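Local structure of DUF7790 domain-containing protein (Leptospira interrogans serogroup Icterohaemorrhagiae serovar copenhageni, 6ULO) at residues 154-157 with 158-161. The protein is of unknown function, carries a predicted transmembrane helix in its full-length form, and has a domain probably related to the NADP-binding Rossmann folds. Residues are numbered along the deposited sequence; the frame is centred on the assembly and turned at random.
Sequences RKRH and KTNL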
ATOM      1  N   ARG A 154      -4.347  -8.985  14.383  1.00 11.99           N
ATOM      2  CA  ARG A 154      -4.620  -8.540  15.748  1.00 12.30           C
ATOM      3  C   ARG A 154      -3.359  -8.036  16.423  1.00 12.83           C
ATOM      4  O   ARG A 154      -3.364  -6.978  17.075  1.00 13.35           O
ATOM      5  CB  ARG A 154      -5.209  -9.700  16.543  1.00 13.48           C
ATOM      6  CG  ARG A 154      -6.637 -10.004  16.081  1.00 14.56           C
ATOM      7  CD  ARG A 154      -7.062 -11.394  16.545  1.00 14.57           C
ATOM      8  NE  ARG A 154      -8.330 -11.757  15.901  1.00 14.19           N
ATOM      9  CZ  ARG A 154      -8.949 -12.916  16.079  1.00 14.27           C
ATOM     10  NH1 ARG A 154      -8.413 -13.829  16.870  1.00 17.07           N
ATOM     11  NH2 ARG A 154     -10.099 -13.165  15.453  1.00 14.38           N
ATOM     12  N   LYS A 155      -2.264  -8.782  16.281  1.00 12.91           N
ATOM     13  CA  LYS A 155      -1.008  -8.360  16.887  1.00 12.96           C
ATOM     14  C   LYS A 155      -0.565  -7.024  16.305  1.00 12.05           C
ATOM     15  O   LYS A 155      -0.121  -6.134  17.045  1.00 12.65           O
ATOM     16  CB  LYS A 155       0.034  -9.459  16.687  1.00 16.18           C
ATOM     17  CG  LYS A 155       1.428  -9.129  17.125  1.00 20.11           C
ATOM     18  CD  LYS A 155       2.296 -10.366  16.966  1.00 23.18           C
ATOM     19  CE  LYS A 155       3.737 -10.109  17.330  1.00 26.86           C
ATOM     20  NZ  LYS A 155       4.604 -11.299  17.062  1.00 29.88           N
ATOM     21  N   ARG A 156      -0.678  -6.868  14.985  1.00 11.70           N
ATOM     22  CA  ARG A 156      -0.282  -5.625  14.354  1.00 11.30           C
ATOM     23  C   ARG A 156      -1.174  -4.459  14.760  1.00 11.31           C
ATOM     24  O   ARG A 156      -0.678  -3.341  14.961  1.00 11.45           O
ATOM     25  CB  ARG A 156      -0.264  -5.832  12.845  1.00 11.15           C
ATOM     26  CG  ARG A 156       0.035  -4.583  12.064  1.00 11.63           C
ATOM     27  CD  ARG A 156       1.491  -4.170  12.232  1.00 13.61           C
ATOM     28  NE  ARG A 156       1.795  -3.025  11.399  1.00 14.16           N
ATOM     29  CZ  ARG A 156       2.959  -2.374  11.403  1.00 14.23           C
ATOM     30  NH1 ARG A 156       3.953  -2.757  12.219  1.00 15.41           N
ATOM     31  NH2 ARG A 156       3.098  -1.296  10.628  1.00 15.43           N
ATOM     32  N   HIS A 157      -2.482  -4.687  14.931  1.00 11.15           N
ATOM     33  CA  HIS A 157      -3.337  -3.615  15.422  1.00 11.50           C
ATOM     34  C   HIS A 157      -2.896  -3.148  16.809  1.00 11.62           C
ATOM     35  O   HIS A 157      -2.870  -1.946  17.083  1.00 12.33           O
ATOM     36  CB  HIS A 157      -4.795  -4.079  15.467  1.00 11.60           C
ATOM     37  CG  HIS A 157      -5.443  -4.136  14.120  1.00 10.99           C
ATOM     38  ND1 HIS A 157      -6.611  -4.834  13.865  1.00 10.53           N
ATOM     39  CD2 HIS A 157      -5.076  -3.573  12.942  1.00 11.11           C
ATOM     40  CE1 HIS A 157      -6.925  -4.690  12.579  1.00 11.97           C
ATOM     41  NE2 HIS A 157      -6.015  -3.928  12.004  1.00 11.99           N
ATOM     42  N   LYS A 158      -2.544  -4.081  17.699  1.00 11.67           N
ATOM     43  CA  LYS A 158      -2.132  -3.691  19.048  0.57 12.01           C
ATOM     44  C   LYS A 158      -0.811  -2.940  19.024  1.00 11.42           C
ATOM     45  O   LYS A 158      -0.629  -1.979  19.774  1.00 12.23           O
ATOM     46  CB  LYS A 158      -2.056  -4.916  19.947  0.57 13.36           C
ATOM     47  CG  LYS A 158      -3.405  -5.602  20.061  0.57 14.44           C
ATOM     48  CD  LYS A 158      -3.315  -6.954  20.752  0.57 15.85           C
ATOM     49  CE  LYS A 158      -4.650  -7.702  20.624  0.57 16.02           C
ATOM     50  NZ  LYS A 158      -5.776  -6.928  21.211  0.57 15.34           N
ATOM     51  N   THR A 159       0.112  -3.353  18.146  1.00 11.46           N
ATOM     52  CA  THR A 159       1.362  -2.634  17.956  1.00 12.05           C
ATOM     53  C   THR A 159       1.107  -1.237  17.402  1.00 11.40           C
ATOM     54  O   THR A 159       1.730  -0.270  17.853  1.00 12.27           O
ATOM     55  CB  THR A 159       2.253  -3.443  17.025  1.00 13.82           C
ATOM     56  OG1 THR A 159       2.677  -4.602  17.746  1.00 16.59           O
ATOM     57  CG2 THR A 159       3.454  -2.626  16.568  1.00 14.79           C
ATOM     58  N   ASN A 160       0.214  -1.111  16.397  1.00 10.69           N
ATOM     59  CA  ASN A 160      -0.058   0.205  15.837  1.00 11.24           C
ATOM     60  C   ASN A 160      -0.607   1.160  16.878  1.00 11.47           C
ATOM     61  O   ASN A 160      -0.285   2.348  16.852  1.00 12.14           O
ATOM     62  CB  ASN A 160      -1.023   0.116  14.642  1.00 10.89           C
ATOM     63  CG  ASN A 160      -0.353  -0.401  13.395  1.00 11.69           C
ATOM     64  OD1 ASN A 160       0.858  -0.491  13.315  1.00 12.83           O
ATOM     65  ND2 ASN A 160      -1.153  -0.767  12.421  1.00 12.49           N
ATOM     66  N   LEU A 161      -1.495   0.680  17.751  1.00 11.80           N
ATOM     67  CA  LEU A 161      -2.007   1.564  18.785  1.00 12.67           C
ATOM     68  C   LEU A 161      -0.860   2.033  19.676  1.00 11.67           C
ATOM     69  O   LEU A 161      -0.711   3.226  19.950  1.00 12.93           O
ATOM     70  CB  LEU A 161      -3.063   0.832  19.593  1.00 13.23           C
ATOM     71  CG  LEU A 161      -3.603   1.559  20.817  1.00 16.35           C
ATOM     72  CD1 LEU A 161      -4.157   2.898  20.440  1.00 17.77           C
ATOM     73  CD2 LEU A 161      -4.634   0.690  21.515  1.00 18.24           C
TER
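Arg156 and Asn160 meet one helical turn apart through chi1 and chi2 of Arg156 and chi1 of Asn160: Arg156 leaves the backbone with CG anti to N (chi1 176°) and bends at chi2 (71°), which carries its guanidinium along the helix to Asn160, whose CG lies beside its own backbone N. The amide oxygen OD1 of Asn160 sits over one face of the guanidinium, 3.4 Å from CZ of Arg156 and displaced from the centre of the planar group. NE of Arg156 is 3.3 Å from that OD1, but its N-H is not directed at the oxygen well enough for a hydrogen bond; with the two planes 75° apart, this is packing over a face. The terminal nitrogens of Arg156 are engaged outside the pair, NH1 in a salt bridge with Asp51 and NH2 in a hydrogen bond to Glu50 O, while Asn160 ND2 hydrogen-bonds to Gln173 OE1.

Beneath this pair, regular i to i+4 bonding identifies an alpha-helix. Asn160 N donates to Arg156 O at 2.8 Å, and Leu161 N to His157 O at 3.0 Å, both nearly straight. On another flank, Lys158 N donates to Arg154 O at 3.1 Å.

The contact is thus one piece of helix 139-166, tied through Arg154 to Trp120 O at the end of helix 113-120 and Glu125 at the start of helix 125-135, and through buried His157 to Glu73, just before helix 74-82, which follows sheet strand 66-69.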